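Side-chain contacts in putative cytoplasmic protein (PDB 4HFL), which is a type VI secretion effector of the Tae4 amidase family, which probably cleaves peptide bonds in the peptidoglycan of rival bacteria: residues N26-V31 / C150-H155; A119-K124 / A170-L175; R90-V95 / I99-T104. All coordinates share one frame; numbering follows the deposited sequence.

Interaction 1. Residues N26-V31 / C150-H155; sequences NRFKEV and CSDDCH
One face of the Phe-28 ring carries Ser-151, and the edge of the same ring meets the carboxylate of Asp-152. Ser-151 OG sits over the centre of the ring, 3.3 Å above its plane, and lies nearly equally far from all six carbons. Ser-151 CB joins it over the same face as a CH-pi contact, 3.9 Å from the ring centroid and 26° off the normal. Asp-152 reaches the far end of the ring: OD2 lies 3.6 Å from Phe-28 CZ, close to the ring plane. The ring and carboxylate planes stand 88° apart. Phe-28 swings its CG anti to the backbone N (chi1 -165°), which sends the ring out from helix 21-30 toward the loop. No hydrogen bond links the two segments.

The polar atoms of the loop have other partners. Ser-151 OG bonds to Thr-143 OG1 and to Leu-144 N on strand 138-145. Asp-152 OD2 forms a salt bridge with Arg-62, while OD1 bonds to Thr-143 and His-141. The Cys-150 to Cys-154 disulfide, SG to SG 2.0 Å, closes a small loop around these residues. On the helix, Arg-27 grips Glu-30 side-on, with NE 2.8 Å from OE1 and NH2 2.6 Å from OE2.

The contact joins the N-terminal helix to the loop between strands 138-145 and 166-174. Phe-28 also touches Met-63 and Val-66 of helix 59-69. The contact thus lies where helices meet the sheet, consistent with the helix-plus-sheet fold of clan CA amidases. Its bonds to Thr-143 and Leu-144 probably let Ser-151 OG lie over the ring without loss of polar partners. The carboxylate lies where the ring's C-H edge, slightly positive, probably suits it better than the face would.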
# COMPACT_ATOMS: atom_id res chain seq x y z
N ASN A 26 10.61 6.09 4.96
CA ASN A 26 11.90 6.05 4.26
C ASN A 26 11.94 5.02 3.12
O ASN A 26 12.37 5.34 1.98
CB ASN A 26 13.04 5.78 5.25
CG ASN A 26 13.28 6.94 6.20
OD1 ASN A 26 12.80 8.05 5.98
ND2 ASN A 26 14.04 6.69 7.27
N ARG A 27 11.50 3.80 3.40
CA ARG A 27 11.43 2.80 2.33
C ARG A 27 10.46 3.24 1.20
O ARG A 27 10.75 3.13 -0.02
CB ARG A 27 11.05 1.41 2.88
CG ARG A 27 11.94 0.88 4.03
CD ARG A 27 13.36 0.43 3.57
NE ARG A 27 14.24 1.57 3.31
CZ ARG A 27 14.79 2.32 4.25
NH1 ARG A 27 14.56 2.06 5.54
NH2 ARG A 27 15.56 3.35 3.91
N PHE A 28 9.30 3.77 1.62
CA PHE A 28 8.34 4.25 0.63
C PHE A 28 8.97 5.32 -0.26
O PHE A 28 8.83 5.28 -1.49
CB PHE A 28 7.06 4.79 1.27
CG PHE A 28 5.91 4.94 0.29
CD1 PHE A 28 4.84 4.06 0.31
CD2 PHE A 28 5.90 5.97 -0.65
CE1 PHE A 28 3.77 4.20 -0.59
CE2 PHE A 28 4.84 6.12 -1.55
CZ PHE A 28 3.78 5.24 -1.52
N LYS A 29 9.65 6.27 0.37
CA LYS A 29 10.36 7.30 -0.39
C LYS A 29 11.24 6.62 -1.41
O LYS A 29 11.25 7.03 -2.58
CB LYS A 29 11.20 8.20 0.53
CG LYS A 29 10.43 9.40 1.10
CD LYS A 29 11.38 10.52 1.55
CE LYS A 29 10.67 11.87 1.58
NZ LYS A 29 11.55 12.98 2.05
N GLU A 30 11.95 5.57 -0.99
CA GLU A 30 12.78 4.83 -1.96
C GLU A 30 12.00 4.31 -3.16
O GLU A 30 12.53 4.29 -4.28
CB GLU A 30 13.53 3.67 -1.29
CG GLU A 30 14.66 4.10 -0.36
CD GLU A 30 15.10 2.99 0.57
OE1 GLU A 30 14.51 1.89 0.52
OE2 GLU A 30 16.03 3.21 1.36
N VAL A 31 10.74 3.90 -2.97
CA VAL A 31 9.98 3.51 -4.19
C VAL A 31 8.87 4.46 -4.72
O VAL A 31 7.98 4.03 -5.46
CB VAL A 31 9.40 2.07 -4.10
CG1 VAL A 31 10.51 1.06 -4.16
CG2 VAL A 31 8.59 1.90 -2.82
N CYS A 150 0.01 12.63 2.10
CA CYS A 150 0.29 11.22 1.84
C CYS A 150 1.64 11.08 1.17
O CYS A 150 2.13 12.04 0.57
CB CYS A 150 -0.79 10.60 0.96
SG CYS A 150 -2.37 10.43 1.81
N SER A 151 2.26 9.91 1.28
CA SER A 151 3.59 9.69 0.70
C SER A 151 3.55 9.68 -0.82
O SER A 151 4.58 9.86 -1.47
CB SER A 151 4.23 8.41 1.23
OG SER A 151 3.32 7.33 1.23
N ASP A 152 2.38 9.45 -1.40
CA ASP A 152 2.23 9.66 -2.84
C ASP A 152 1.00 10.51 -3.18
O ASP A 152 1.14 11.68 -3.52
CB ASP A 152 2.32 8.35 -3.65
CG ASP A 152 1.26 7.31 -3.26
OD1 ASP A 152 0.38 7.55 -2.40
OD2 ASP A 152 1.30 6.22 -3.87
N ASP A 153 -0.18 9.92 -3.11
CA ASP A 153 -1.41 10.69 -3.30
C ASP A 153 -2.47 10.24 -2.31
O ASP A 153 -2.65 9.04 -2.07
CB ASP A 153 -1.93 10.54 -4.73
CG ASP A 153 -1.01 11.17 -5.77
OD1 ASP A 153 -0.24 10.42 -6.40
OD2 ASP A 153 -1.06 12.40 -5.97
N CYS A 154 -3.17 11.21 -1.71
CA CYS A 154 -4.33 10.90 -0.88
C CYS A 154 -5.59 10.82 -1.73
O CYS A 154 -5.66 11.43 -2.80
CB CYS A 154 -4.54 11.97 0.19
SG CYS A 154 -3.11 12.22 1.22
N HIS A 155 -6.57 10.06 -1.25
CA HIS A 155 -7.85 9.93 -1.94
C HIS A 155 -8.99 10.24 -0.99
O HIS A 155 -9.81 9.37 -0.67
CB HIS A 155 -7.97 8.55 -2.57
CG HIS A 155 -6.88 8.26 -3.56
ND1 HIS A 155 -6.97 8.60 -4.89
CD2 HIS A 155 -5.65 7.72 -3.39
CE1 HIS A 155 -5.85 8.26 -5.51
NE2 HIS A 155 -5.03 7.72 -4.62

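Interaction 2. Residues A119-K124 / A170-L175; sequences AQFAGK and ATFWSL
A type II beta turn from Phe-121 to Lys-124, just before strand 126-133, packs against strand 166-174 of the four-stranded antiparallel sheet. Lys-124 N closes the turn on Phe-121 O at 3.2 Å. The two residues at the ends of the turn, Phe-121 and Lys-124, both touch the strand.

The main pair is Phe-121 with Phe-172, an offset edge-to-face stack. The edge of Phe-121 points toward the face of Phe-172, with centroids 5.6 Å apart and planes at 62°. The two side chains slide past each other in opposite directions, and Phe-121 CE1 lies 3.5 Å from Phe-172 CB. Further round the ring, Phe-121 CZ meets Ala-170 CB at 3.6 Å. Phe-172 holds CG anti to its own N (chi1 168°), and the outer end of its ring reaches Lys-124. There CB of Lys-124 comes within 3.6 Å of Phe-172 CZ, while the rest of the lysine chain bends at chi2 and chi4 and leads away from the strand.

Ile-111 and Val-113 of strand 111-114 and Ile-128 of strand 126-133 also touch Phe-121.

Across the two segments the contact is entirely apolar. The lysine contributes aliphatic carbon to it. The grip on the strand rests on ring, methyl and methylene contacts, while Trp-145 NE1 adds a polar hold on the turn through its bond to Phe-121 O.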
# COMPACT_ATOMS: atom_id res chain seq x y z
N ALA A 119 -9.78 15.75 7.90
CA ALA A 119 -10.11 16.12 9.28
C ALA A 119 -10.21 14.91 10.23
O ALA A 119 -9.85 14.99 11.40
CB ALA A 119 -11.40 16.90 9.31
N GLN A 120 -10.69 13.78 9.71
CA GLN A 120 -10.81 12.57 10.52
C GLN A 120 -9.45 11.96 10.88
O GLN A 120 -9.37 11.07 11.73
CB GLN A 120 -11.69 11.56 9.78
CG GLN A 120 -12.97 12.17 9.20
CD GLN A 120 -13.86 11.15 8.53
OE1 GLN A 120 -14.03 11.15 7.31
NE2 GLN A 120 -14.46 10.28 9.34
N PHE A 121 -8.37 12.45 10.26
CA PHE A 121 -7.03 11.90 10.51
C PHE A 121 -6.03 12.96 10.96
O PHE A 121 -4.82 12.77 10.85
CB PHE A 121 -6.53 11.14 9.27
CG PHE A 121 -7.48 10.07 8.81
CD1 PHE A 121 -7.40 8.77 9.32
CD2 PHE A 121 -8.48 10.37 7.89
CE1 PHE A 121 -8.29 7.80 8.89
CE2 PHE A 121 -9.37 9.39 7.46
CZ PHE A 121 -9.27 8.11 7.97
N ALA A 122 -6.54 14.08 11.46
CA ALA A 122 -5.69 15.16 11.96
C ALA A 122 -4.90 14.65 13.14
O ALA A 122 -5.43 13.91 13.97
CB ALA A 122 -6.53 16.36 12.36
N GLY A 123 -3.63 15.03 13.21
CA GLY A 123 -2.77 14.62 14.31
C GLY A 123 -2.47 13.13 14.37
O GLY A 123 -2.08 12.63 15.44
N LYS A 124 -2.67 12.43 13.26
CA LYS A 124 -2.35 11.00 13.18
C LYS A 124 -1.26 10.78 12.13
O LYS A 124 -1.07 11.60 11.24
CB LYS A 124 -3.60 10.19 12.80
CG LYS A 124 -4.87 10.52 13.60
CD LYS A 124 -4.83 9.92 14.99
CE LYS A 124 -6.07 10.31 15.81
NZ LYS A 124 -7.34 9.97 15.14
N ALA A 170 -12.07 5.13 4.28
CA ALA A 170 -10.63 5.17 4.56
C ALA A 170 -10.43 4.34 5.81
O ALA A 170 -11.23 4.43 6.75
CB ALA A 170 -10.15 6.57 4.79
N THR A 171 -9.37 3.55 5.80
CA THR A 171 -9.04 2.62 6.87
C THR A 171 -7.56 2.85 7.18
O THR A 171 -6.72 2.94 6.27
CB THR A 171 -9.29 1.17 6.40
OG1 THR A 171 -10.70 0.98 6.18
CG2 THR A 171 -8.85 0.16 7.45
N PHE A 172 -7.24 2.95 8.47
CA PHE A 172 -6.00 3.55 8.92
C PHE A 172 -5.45 2.88 10.18
O PHE A 172 -6.21 2.61 11.14
CB PHE A 172 -6.25 5.03 9.23
CG PHE A 172 -5.12 5.69 9.98
CD1 PHE A 172 -4.05 6.22 9.30
CD2 PHE A 172 -5.14 5.77 11.37
CE1 PHE A 172 -2.99 6.82 9.98
CE2 PHE A 172 -4.09 6.37 12.07
CZ PHE A 172 -3.02 6.90 11.37
N TRP A 173 -4.13 2.64 10.16
CA TRP A 173 -3.36 2.16 11.33
C TRP A 173 -2.29 3.17 11.70
O TRP A 173 -1.49 3.59 10.85
CB TRP A 173 -2.63 0.84 11.02
CG TRP A 173 -3.52 -0.36 10.75
CD1 TRP A 173 -3.83 -1.35 11.63
CD2 TRP A 173 -4.17 -0.70 9.52
NE1 TRP A 173 -4.65 -2.28 11.03
CE2 TRP A 173 -4.87 -1.91 9.73
CE3 TRP A 173 -4.23 -0.10 8.25
CZ2 TRP A 173 -5.63 -2.52 8.73
CZ3 TRP A 173 -4.98 -0.71 7.26
CH2 TRP A 173 -5.67 -1.91 7.51
N SER A 174 -2.24 3.55 12.98
CA SER A 174 -1.19 4.43 13.47
C SER A 174 0.16 3.71 13.46
O SER A 174 0.26 2.53 13.82
CB SER A 174 -1.49 4.89 14.91
OG SER A 174 -2.49 5.89 14.92
N LEU A 175 1.20 4.44 13.07
CA LEU A 175 2.56 3.94 13.22
C LEU A 175 3.34 4.90 14.10
O LEU A 175 3.18 6.13 13.97
CB LEU A 175 3.25 3.76 11.86
CG LEU A 175 2.63 2.79 10.84
CD1 LEU A 175 3.51 2.73 9.59
CD2 LEU A 175 2.43 1.38 11.40

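Interaction 3. Residues R90-V95 / I99-T104; sequences RYMFRV and IAFLPT
A Met-aromatic contact ties strand 90-92 to the helix that follows it, 95-106. Met-92 places its CE methyl over one face of the Phe-101 ring. The methyl stands 3.4 Å above the ring plane and is offset toward the rim, on the side of CG and CD2. Its distance from the ring centroid is 3.8 Å, 28° off the normal, which makes a CH-pi contact. The sulfur lies further out: Met-92 SD is 5.2 Å from the Phe-101 centroid and oblique to the ring. Beyond CG the methionine chain runs extended, and this brings the terminal methyl onto the ring. The two side chains cross at about a right angle.

Arg-94 takes the N-cap position, right before the helix. The helix then starts at Val-95, whose carbonyl O accepts the N-H of Ile-99 at 2.9 Å with an N-H...O angle of 165°. This is a regular i to i+4 helical bond in the first turn. Val-95 CG2 and Ile-99 CD1 add a looser apolar contact at 4.2 Å. Both residues also touch Val-142 of strand 138-145, so this part of the helix packs on the four-stranded sheet.

The helix is kinked at Pro-103, whose N has no hydrogen to give to the turn before. Thr-104 OG1 donates to Phe-101 O at 2.6 Å, in the carbonyl plane and on a lone pair. The Phe-101 ring is met edge-to-face by Tyr-80, and Pro-75 touches it from a loop.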
# COMPACT_ATOMS: atom_id res chain seq x y z
N ARG A 90 9.07 -11.60 -1.81
CA ARG A 90 7.78 -11.67 -2.48
C ARG A 90 7.05 -10.33 -2.57
O ARG A 90 7.04 -9.53 -1.61
CB ARG A 90 6.88 -12.72 -1.82
CG ARG A 90 7.39 -14.16 -1.96
CD ARG A 90 6.74 -15.08 -0.94
NE ARG A 90 7.13 -16.47 -1.12
CZ ARG A 90 8.19 -17.04 -0.54
NH1 ARG A 90 8.97 -16.33 0.27
NH2 ARG A 90 8.47 -18.32 -0.76
N TYR A 91 6.44 -10.08 -3.72
CA TYR A 91 5.74 -8.84 -4.00
C TYR A 91 4.33 -9.10 -4.50
O TYR A 91 4.15 -9.85 -5.48
CB TYR A 91 6.55 -8.02 -5.01
CG TYR A 91 7.85 -7.50 -4.42
CD1 TYR A 91 7.90 -6.27 -3.78
CD2 TYR A 91 9.01 -8.26 -4.48
CE1 TYR A 91 9.09 -5.80 -3.23
CE2 TYR A 91 10.20 -7.79 -3.93
CZ TYR A 91 10.23 -6.57 -3.31
OH TYR A 91 11.41 -6.11 -2.76
N MET A 92 3.34 -8.52 -3.82
CA MET A 92 1.95 -8.57 -4.29
C MET A 92 1.78 -7.54 -5.39
O MET A 92 2.47 -6.51 -5.38
CB MET A 92 0.96 -8.29 -3.15
CG MET A 92 1.08 -9.18 -1.92
SD MET A 92 -0.26 -8.91 -0.71
CE MET A 92 0.41 -9.90 0.64
N PHE A 93 0.88 -7.80 -6.33
CA PHE A 93 0.68 -6.91 -7.46
C PHE A 93 -0.81 -6.57 -7.67
O PHE A 93 -1.16 -5.83 -8.59
CB PHE A 93 1.30 -7.50 -8.74
CG PHE A 93 0.77 -8.86 -9.09
CD1 PHE A 93 -0.35 -8.99 -9.91
CD2 PHE A 93 1.38 -10.01 -8.61
CE1 PHE A 93 -0.85 -10.24 -10.24
CE2 PHE A 93 0.90 -11.26 -8.94
CZ PHE A 93 -0.23 -11.37 -9.76
N ARG A 94 -1.67 -7.10 -6.78
CA ARG A 94 -3.09 -6.74 -6.72
C ARG A 94 -3.42 -5.96 -5.45
O ARG A 94 -3.12 -6.41 -4.33
CB ARG A 94 -3.97 -7.99 -6.80
CG ARG A 94 -4.00 -8.63 -8.18
CD ARG A 94 -4.57 -10.04 -8.12
NE ARG A 94 -4.10 -10.86 -9.23
CZ ARG A 94 -4.42 -12.13 -9.42
NH1 ARG A 94 -5.22 -12.75 -8.56
NH2 ARG A 94 -3.94 -12.80 -10.46
N VAL A 95 -4.04 -4.80 -5.60
CA VAL A 95 -4.27 -3.95 -4.44
C VAL A 95 -5.25 -4.57 -3.43
O VAL A 95 -5.12 -4.35 -2.21
CB VAL A 95 -4.66 -2.50 -4.85
CG1 VAL A 95 -6.11 -2.43 -5.32
CG2 VAL A 95 -4.42 -1.55 -3.69
N ILE A 99 -4.66 -4.96 0.60
CA ILE A 99 -5.74 -4.48 1.46
C ILE A 99 -6.20 -5.58 2.42
O ILE A 99 -6.37 -5.33 3.62
CB ILE A 99 -6.91 -3.90 0.62
CG1 ILE A 99 -6.51 -2.55 0.00
CG2 ILE A 99 -8.14 -3.73 1.47
CD1 ILE A 99 -7.58 -1.91 -0.91
N ALA A 100 -6.39 -6.79 1.91
CA ALA A 100 -6.75 -7.93 2.77
C ALA A 100 -5.62 -8.34 3.71
O ALA A 100 -5.84 -8.73 4.85
CB ALA A 100 -7.19 -9.11 1.91
N PHE A 101 -4.38 -8.23 3.23
CA PHE A 101 -3.22 -8.67 3.98
C PHE A 101 -2.98 -7.83 5.22
O PHE A 101 -2.64 -8.36 6.28
CB PHE A 101 -1.99 -8.62 3.09
CG PHE A 101 -0.72 -9.03 3.78
CD1 PHE A 101 -0.63 -10.25 4.45
CD2 PHE A 101 0.40 -8.21 3.75
CE1 PHE A 101 0.55 -10.63 5.09
CE2 PHE A 101 1.59 -8.59 4.38
CZ PHE A 101 1.66 -9.80 5.05
N LEU A 102 -3.12 -6.51 5.09
CA LEU A 102 -2.75 -5.61 6.18
C LEU A 102 -3.34 -5.93 7.58
O LEU A 102 -2.60 -5.97 8.57
CB LEU A 102 -2.97 -4.15 5.77
CG LEU A 102 -1.88 -3.71 4.79
CD1 LEU A 102 -2.26 -2.42 4.07
CD2 LEU A 102 -0.56 -3.54 5.55
N PRO A 103 -4.67 -6.15 7.68
CA PRO A 103 -5.15 -6.43 9.04
C PRO A 103 -4.64 -7.76 9.63
O PRO A 103 -4.55 -7.90 10.85
CB PRO A 103 -6.68 -6.46 8.87
CG PRO A 103 -6.91 -6.73 7.42
CD PRO A 103 -5.77 -6.04 6.71
N THR A 104 -4.27 -8.71 8.78
CA THR A 104 -3.80 -10.00 9.28
C THR A 104 -2.46 -9.89 9.96
O THR A 104 -2.07 -10.79 10.71
CB THR A 104 -3.70 -11.05 8.16
OG1 THR A 104 -2.55 -10.77 7.35
CG2 THR A 104 -4.96 -11.04 7.30

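In the fold
Interactions 1 and 2 are buried and interaction 3 partly so. Interaction 2 lies furthest out, about 15 Å from the chain's centre to its own. Interactions 1 and 3 sit on opposite sides of that centre, and 3 is nested in the long loop closed by 1. All three contacts centre on a phenylalanine, but the partners differ: a serine and a carboxylate in 1, another ring in 2, a methionine methyl in 3. Helix 95-106 links the last two, since Trp-173 packs on Leu-102 and Pro-103. Strand 138-145 serves all three: Thr-143 and Leu-144 in 1, Trp-145 in 2, Val-142 in 3.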